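Local coordinates for uncharacterized protein MJ0690 (Methanocaldococcus jannaschii, PDB 3K32) that is of unknown function but is predicted to be a subunit of a tRNA methyltransferase, with a Rossmann-like fold of the nucleotide-binding HUP clan, at residues F40-S45 against K68-A73; K72-I77 against R174-E179; V90-L95 against P116-S121. All blocks are in the same frame, centred on the assembly; numbering follows the deposited sequence.

Three contacts illustrate how one Rossmann-like subunit packs helices and loops on one another beside a parallel sheet. Interactions 1 and 2 share helix 68-80: residues 40-45 meet its first turns, residues 174-179 cross it further along, and the two touch where Val70 packs on Ile176. Interaction 3 uses the next helix, 84-98, and lies closest to the chain centre; the centre of interaction 3 is about 17 Å from that of interaction 1 and about 19 Å from that of interaction 2. Val90 packs on Phe40, Ile69 and Ala73. All are largely buried and apolar, but interaction 1 is built round an aromatic ring, interaction 2 purely on aliphatic groups, and interaction 3 reaches a partly exposed, charged margin.

Interaction 1. Residues F40-S45 against K68-A73; sequences FGVIPS and KIVEKA
The loop 40-45 comes up against the first turns of helix 68-80, with Phe40 CA and Val70 CA 7.2 Å apart as the nearest backbone points. Phe40 carries most of the contact. Its CG lies beside the backbone N and anti to the carbonyl carbon (chi1 -64°), a setting that presents one ring face to Val70 and the far rim to Ile69. Val70 CG1 sits over that face, 3.5 Å from the centroid of the Phe40 ring and 19° off its normal, a CH-pi contact displaced toward the rim, where CG1 comes within 3.4 Å of Phe40 CD1. The other methyl of Val70 works nearer the root of the side chain, its CG2 lying 3.7 Å from Phe40 CB. Ile69 crosses the aromatic group at about a right angle: its CB is 3.6 Å from Phe40 CE2, approaching obliquely, while its CD1 meets the ring edge in plane. In the Rossmann-like architecture of this chain, loop 40-45 leaves strand 32-39 toward helix 47-56, and helix 68-80 follows the adjacent strand 59-64, so the ring joins the loop after one strand to the start of the helix after its neighbour. An alanine in place of Phe40 is likely to leave Val70 CG1 without its aromatic face and to open a gap beside Ile69. A second, thinner touch comes from Val42, whose CG2 meets Val70 CG2 at 4.2 Å. The loop itself is held from helix 169-180 by Glu172, whose carboxylate accepts hydrogen bonds from the backbone N atoms of Phe40 and Ile43. Beside this apolar patch, Glu71 forms salt bridges with Arg67 and Arg180.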
# COMPACT_ATOMS: atom_id res chain seq x y z
N PHE B 40 14.76 -21.85 8.79
CA PHE B 40 15.45 -22.74 7.86
C PHE B 40 16.27 -23.81 8.58
O PHE B 40 17.10 -24.47 7.96
CB PHE B 40 16.38 -21.96 6.93
CG PHE B 40 15.68 -20.99 6.02
CD1 PHE B 40 15.59 -19.65 6.36
CD2 PHE B 40 15.16 -21.41 4.80
CE1 PHE B 40 14.96 -18.73 5.51
CE2 PHE B 40 14.53 -20.50 3.93
CZ PHE B 40 14.43 -19.16 4.29
N GLY B 41 16.04 -23.94 9.89
CA GLY B 41 16.73 -24.94 10.69
C GLY B 41 18.17 -24.62 11.08
O GLY B 41 18.84 -25.45 11.70
N VAL B 42 18.65 -23.44 10.71
CA VAL B 42 19.98 -22.99 11.07
C VAL B 42 20.02 -22.58 12.54
O VAL B 42 20.66 -23.25 13.36
CB VAL B 42 20.44 -21.80 10.18
CG1 VAL B 42 21.75 -21.24 10.68
CG2 VAL B 42 20.59 -22.23 8.73
N ILE B 43 19.34 -21.48 12.87
CA ILE B 43 19.20 -21.03 14.27
C ILE B 43 17.78 -20.53 14.58
O ILE B 43 17.02 -20.15 13.68
CB ILE B 43 20.26 -19.95 14.66
CG1 ILE B 43 20.14 -18.70 13.78
CG2 ILE B 43 21.67 -20.51 14.58
CD1 ILE B 43 21.15 -17.57 14.14
N PRO B 44 17.41 -20.53 15.87
CA PRO B 44 16.05 -20.13 16.27
C PRO B 44 15.82 -18.61 16.24
O PRO B 44 15.29 -18.05 17.20
CB PRO B 44 15.94 -20.68 17.69
CG PRO B 44 17.35 -20.67 18.19
CD PRO B 44 18.18 -21.06 17.00
N SER B 45 16.19 -17.97 15.14
CA SER B 45 16.08 -16.52 15.04
C SER B 45 14.64 -16.00 15.09
O SER B 45 14.42 -14.78 15.06
CB SER B 45 16.80 -16.03 13.77
OG SER B 45 16.13 -16.45 12.58
N LYS B 68 18.65 -25.20 2.19
CA LYS B 68 19.36 -24.93 0.94
C LYS B 68 18.98 -23.56 0.39
O LYS B 68 19.75 -22.95 -0.38
CB LYS B 68 19.04 -26.01 -0.09
CG LYS B 68 17.56 -26.06 -0.47
CD LYS B 68 17.36 -26.00 -1.98
CE LYS B 68 16.46 -27.13 -2.46
NZ LYS B 68 17.03 -28.47 -2.16
N ILE B 69 17.80 -23.08 0.76
CA ILE B 69 17.35 -21.77 0.31
C ILE B 69 18.31 -20.72 0.83
O ILE B 69 18.74 -19.84 0.07
CB ILE B 69 15.92 -21.46 0.77
CG1 ILE B 69 14.93 -22.42 0.11
CG2 ILE B 69 15.56 -20.03 0.41
CD1 ILE B 69 13.67 -22.57 0.86
N VAL B 70 18.67 -20.81 2.11
CA VAL B 70 19.62 -19.85 2.69
C VAL B 70 21.06 -20.14 2.30
O VAL B 70 21.87 -19.22 2.17
CB VAL B 70 19.49 -19.71 4.23
CG1 VAL B 70 18.31 -18.80 4.57
CG2 VAL B 70 19.37 -21.09 4.92
N GLU B 71 21.38 -21.41 2.10
CA GLU B 71 22.72 -21.77 1.63
C GLU B 71 23.02 -21.01 0.35
O GLU B 71 24.12 -20.46 0.17
CB GLU B 71 22.84 -23.29 1.42
CG GLU B 71 22.87 -24.09 2.71
CD GLU B 71 24.12 -23.81 3.56
OE1 GLU B 71 25.08 -23.22 3.03
OE2 GLU B 71 24.13 -24.20 4.75
N LYS B 72 22.03 -20.93 -0.52
CA LYS B 72 22.18 -20.23 -1.79
C LYS B 72 22.20 -18.71 -1.59
O LYS B 72 22.94 -17.99 -2.29
CB LYS B 72 21.09 -20.66 -2.77
CG LYS B 72 21.11 -19.87 -4.04
CD LYS B 72 20.28 -20.52 -5.12
CE LYS B 72 20.58 -19.88 -6.47
NZ LYS B 72 22.04 -19.88 -6.79
N ALA B 73 21.40 -18.21 -0.65
CA ALA B 73 21.44 -16.78 -0.33
C ALA B 73 22.83 -16.43 0.13
O ALA B 73 23.33 -15.35 -0.17
CB ALA B 73 20.42 -16.43 0.73

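Interaction 2. Residues K72-I77 against R174-E179; sequences KAADMI and RHILKE
Ala74 meets Ile176 and Leu177 where helices 68-80 and 169-180 cross, their local axes 9.2 Å apart at closest approach and crossing at -70°. This is plain helix-helix packing: helix 68-80, which follows strand 59-64 at one edge of the parallel sheet, is joined to helix 169-180 near the C-terminal end of the chain. The tight part is small and wholly aliphatic. Ala74 directs its single methyl at the partner helix, and CB rests 3.9 Å from Ile176 CG2 and 4.0 Å from Leu177 CD2. So short a side chain permits a close backbone approach: Ala74 CA and Leu177 CA are 6.3 Å apart. The CA-CB bond of Leu177 does not point at helix 68-80, but chi1 (-66°) turns CG toward it, and chi2 (171°) then sends CD2 to Ala74 and CD1 to Ile77 CG2, 3.9 Å from CD1. Tyr187 of helix 184-187 packs on both Ile77 and Leu177, covering that end.

The outer side is quite different. Lys72, Lys178 and Glu179 are exposed and take no part in the apolar packing. Salt bridges flank the crossing: Asp75 OD1 pairs with Arg180 at the end of helix 169-180, and Glu179 OE1 with Arg67 just before helix 68-80. Between the two segments themselves only methyl groups meet, so the crossing probably depends on burial of apolar surface rather than on directional bonds.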
# COMPACT_ATOMS: atom_id res chain seq x y z
N LYS B 72 22.03 -20.93 -0.52
CA LYS B 72 22.18 -20.23 -1.79
C LYS B 72 22.20 -18.71 -1.59
O LYS B 72 22.94 -17.99 -2.29
CB LYS B 72 21.09 -20.66 -2.77
CG LYS B 72 21.11 -19.87 -4.04
CD LYS B 72 20.28 -20.52 -5.12
CE LYS B 72 20.58 -19.88 -6.47
NZ LYS B 72 22.04 -19.88 -6.79
N ALA B 73 21.40 -18.21 -0.65
CA ALA B 73 21.44 -16.78 -0.33
C ALA B 73 22.83 -16.43 0.13
O ALA B 73 23.33 -15.35 -0.17
CB ALA B 73 20.42 -16.43 0.73
N ALA B 74 23.44 -17.34 0.89
CA ALA B 74 24.81 -17.16 1.34
C ALA B 74 25.75 -17.07 0.12
O ALA B 74 26.55 -16.14 0.02
CB ALA B 74 25.22 -18.28 2.27
N ASP B 75 25.62 -18.01 -0.81
CA ASP B 75 26.46 -17.99 -2.00
C ASP B 75 26.30 -16.65 -2.69
O ASP B 75 27.28 -16.00 -3.03
CB ASP B 75 26.13 -19.13 -2.96
CG ASP B 75 26.25 -20.51 -2.31
OD1 ASP B 75 27.01 -20.65 -1.34
OD2 ASP B 75 25.59 -21.46 -2.79
N MSE B 76 25.06 -16.21 -2.86
CA MSE B 76 24.77 -14.96 -3.55
C MSE B 76 25.32 -13.71 -2.84
O MSE B 76 25.82 -12.79 -3.49
CB MSE B 76 23.28 -14.82 -3.76
CG MSE B 76 22.70 -15.95 -4.58
SE MSE B 76 20.75 -15.81 -4.73
CE MSE B 76 20.71 -14.09 -5.60
N ILE B 77 25.21 -13.68 -1.52
CA ILE B 77 25.84 -12.62 -0.74
C ILE B 77 27.34 -12.60 -1.02
O ILE B 77 27.90 -11.56 -1.31
CB ILE B 77 25.62 -12.82 0.76
CG1 ILE B 77 24.15 -12.62 1.12
CG2 ILE B 77 26.44 -11.84 1.55
CD1 ILE B 77 23.66 -11.25 0.83
N ARG B 174 23.20 -14.67 7.94
CA ARG B 174 24.37 -14.20 8.65
C ARG B 174 25.11 -15.39 9.26
O ARG B 174 26.33 -15.51 9.15
CB ARG B 174 23.94 -13.22 9.74
CG ARG B 174 24.86 -12.02 9.92
CD ARG B 174 24.13 -10.88 10.63
NE ARG B 174 24.77 -10.53 11.90
CZ ARG B 174 24.55 -9.39 12.56
NH1 ARG B 174 23.71 -8.49 12.08
NH2 ARG B 174 25.18 -9.15 13.71
N HIS B 175 24.35 -16.28 9.88
CA HIS B 175 24.94 -17.40 10.58
C HIS B 175 25.73 -18.32 9.66
O HIS B 175 26.85 -18.72 9.98
CB HIS B 175 23.87 -18.20 11.31
CG HIS B 175 24.42 -19.04 12.42
ND1 HIS B 175 24.71 -20.38 12.26
CD2 HIS B 175 24.74 -18.74 13.69
CE1 HIS B 175 25.18 -20.87 13.39
NE2 HIS B 175 25.21 -19.89 14.28
N ILE B 176 25.13 -18.67 8.53
CA ILE B 176 25.81 -19.53 7.57
C ILE B 176 27.13 -18.87 7.16
O ILE B 176 28.15 -19.54 7.05
CB ILE B 176 24.94 -19.82 6.33
CG1 ILE B 176 23.66 -20.57 6.74
CG2 ILE B 176 25.70 -20.66 5.31
CD1 ILE B 176 22.75 -20.90 5.59
N LEU B 177 27.10 -17.56 6.99
CA LEU B 177 28.29 -16.83 6.55
C LEU B 177 29.41 -16.95 7.56
O LEU B 177 30.56 -17.18 7.20
CB LEU B 177 27.96 -15.36 6.28
CG LEU B 177 27.01 -15.15 5.10
CD1 LEU B 177 26.53 -13.70 5.02
CD2 LEU B 177 27.68 -15.57 3.82
N LYS B 178 29.06 -16.83 8.84
CA LYS B 178 30.02 -17.06 9.90
C LYS B 178 30.62 -18.47 9.77
O LYS B 178 31.82 -18.61 9.55
CB LYS B 178 29.39 -16.84 11.27
CG LYS B 178 29.31 -15.37 11.67
CD LYS B 178 28.97 -15.19 13.15
CE LYS B 178 27.50 -14.86 13.37
NZ LYS B 178 27.19 -13.43 13.06
N GLU B 179 29.79 -19.50 9.90
CA GLU B 179 30.26 -20.87 9.79
C GLU B 179 31.25 -20.98 8.65
O GLU B 179 32.23 -21.73 8.72
CB GLU B 179 29.11 -21.83 9.51
CG GLU B 179 28.24 -22.16 10.69
CD GLU B 179 27.04 -23.01 10.30
OE1 GLU B 179 27.00 -23.47 9.14
OE2 GLU B 179 26.15 -23.22 11.15

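Interaction 3. Residues V90-L95 against P116-S121; sequences VHKTVL and PKLSYS
His91 and Pro116 meet nearly at a right angle, the CB-CG edge of the proline meeting the root of the imidazole, with CG over one face. Pro116 CG stands 4.0 Å above the plane of the His91 ring, offset toward the rim, and Pro116 CB lies 3.8 Å from His91 CB. Leu118, two residues on, divides its methyls between two partners. CD1 meets Leu95 CD1 tip to tip at 3.7 Å, whereas CD2 packs against the extended aliphatic chain of Lys92, which it crosses at a slant, 3.6 Å from Lys92 CG.

A second shell positions these groups. The imidazole, swung out beside the carbonyl carbon toward Pro116 and the sheet (chi1 -171°), is hydrogen-bonded at both nitrogens, ND1 with Tyr169 OH and NE2 with Asp107 OD2, which fixes its rotation and so the face offered to the proline. A cis peptide bond precedes Pro116 and shapes the loop at this point. Beyond Leu118 the chain enters helix 120-130 with Ser119 as N-cap: the serine side chain caps a backbone N and Glu122 OE1 accepts from Ser119 N, as in a capping box, while Glu122 OE2 makes a salt bridge to Lys92 NZ.

The contact thus joins helix 84-98 to the loop leading into helix 120-130, over the parallel sheet: Tyr134 of strand 133-135 touches His91, Leu95 and Leu118, and Leu12 of strand 8-12 touches His91 and Leu95.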
# COMPACT_ATOMS: atom_id res chain seq x y z
N VAL B 90 15.37 -15.22 -1.76
CA VAL B 90 14.78 -15.96 -0.65
C VAL B 90 13.28 -15.66 -0.54
O VAL B 90 12.45 -16.57 -0.55
CB VAL B 90 15.45 -15.62 0.70
CG1 VAL B 90 14.76 -16.36 1.85
CG2 VAL B 90 16.94 -15.93 0.67
N HIS B 91 12.94 -14.37 -0.46
CA HIS B 91 11.54 -13.96 -0.27
C HIS B 91 10.62 -14.47 -1.39
O HIS B 91 9.52 -14.98 -1.13
CB HIS B 91 11.45 -12.44 -0.11
CG HIS B 91 10.09 -11.96 0.29
ND1 HIS B 91 9.63 -12.03 1.59
CD2 HIS B 91 9.08 -11.42 -0.43
CE1 HIS B 91 8.41 -11.54 1.65
NE2 HIS B 91 8.05 -11.17 0.43
N LYS B 92 11.08 -14.34 -2.63
CA LYS B 92 10.38 -14.92 -3.77
C LYS B 92 10.18 -16.43 -3.61
O LYS B 92 9.13 -16.97 -3.93
CB LYS B 92 11.15 -14.66 -5.05
CG LYS B 92 11.03 -13.24 -5.56
CD LYS B 92 11.72 -13.11 -6.90
CE LYS B 92 11.57 -11.71 -7.46
NZ LYS B 92 12.55 -11.46 -8.56
N THR B 93 11.20 -17.10 -3.11
CA THR B 93 11.15 -18.54 -2.99
C THR B 93 10.18 -18.90 -1.88
O THR B 93 9.37 -19.82 -2.00
CB THR B 93 12.54 -19.10 -2.69
OG1 THR B 93 13.43 -18.71 -3.75
CG2 THR B 93 12.51 -20.61 -2.58
N VAL B 94 10.25 -18.16 -0.79
CA VAL B 94 9.27 -18.32 0.26
C VAL B 94 7.83 -18.13 -0.27
O VAL B 94 6.96 -18.97 -0.06
CB VAL B 94 9.58 -17.42 1.46
CG1 VAL B 94 8.40 -17.37 2.41
CG2 VAL B 94 10.86 -17.92 2.16
N LEU B 95 7.57 -17.05 -0.99
CA LEU B 95 6.22 -16.85 -1.53
C LEU B 95 5.69 -18.00 -2.42
O LEU B 95 4.54 -18.43 -2.24
CB LEU B 95 6.10 -15.48 -2.22
CG LEU B 95 6.07 -14.29 -1.24
CD1 LEU B 95 6.17 -12.94 -1.94
CD2 LEU B 95 4.83 -14.32 -0.39
N PRO B 116 12.98 -6.58 0.15
CA PRO B 116 12.44 -7.32 -0.99
C PRO B 116 11.14 -6.70 -1.50
O PRO B 116 10.42 -6.02 -0.76
CB PRO B 116 12.15 -8.70 -0.39
CG PRO B 116 11.93 -8.45 1.10
CD PRO B 116 12.36 -7.01 1.41
N LYS B 117 10.85 -6.94 -2.77
CA LYS B 117 9.66 -6.40 -3.40
C LYS B 117 9.41 -7.14 -4.71
O LYS B 117 10.32 -7.29 -5.53
CB LYS B 117 9.85 -4.91 -3.67
CG LYS B 117 8.75 -4.24 -4.49
CD LYS B 117 8.98 -2.72 -4.48
CE LYS B 117 9.07 -2.20 -3.04
NZ LYS B 117 9.43 -0.76 -2.93
N LEU B 118 8.18 -7.61 -4.88
CA LEU B 118 7.74 -8.17 -6.13
C LEU B 118 7.32 -7.06 -7.10
O LEU B 118 6.63 -6.11 -6.72
CB LEU B 118 6.58 -9.15 -5.90
CG LEU B 118 6.85 -10.45 -5.14
CD1 LEU B 118 5.64 -11.37 -5.29
CD2 LEU B 118 8.10 -11.17 -5.62
N SER B 119 7.73 -7.19 -8.35
CA SER B 119 7.25 -6.29 -9.38
C SER B 119 5.79 -6.62 -9.68
O SER B 119 5.28 -7.67 -9.29
CB SER B 119 8.08 -6.43 -10.65
OG SER B 119 7.98 -7.75 -11.16
N TYR B 120 5.11 -5.72 -10.39
CA TYR B 120 3.70 -5.93 -10.70
C TYR B 120 3.53 -7.18 -11.56
O TYR B 120 2.61 -7.97 -11.36
CB TYR B 120 3.14 -4.72 -11.42
CG TYR B 120 1.68 -4.84 -11.78
CD1 TYR B 120 1.29 -5.03 -13.10
CD2 TYR B 120 0.70 -4.77 -10.81
CE1 TYR B 120 -0.04 -5.13 -13.43
CE2 TYR B 120 -0.63 -4.88 -11.13
CZ TYR B 120 -1.00 -5.06 -12.44
OH TYR B 120 -2.33 -5.16 -12.76
N SER B 121 4.42 -7.35 -12.51
CA SER B 121 4.35 -8.51 -13.38
C SER B 121 4.64 -9.79 -12.59
O SER B 121 4.03 -10.82 -12.82
CB SER B 121 5.28 -8.34 -14.59
OG SER B 121 6.35 -9.25 -14.52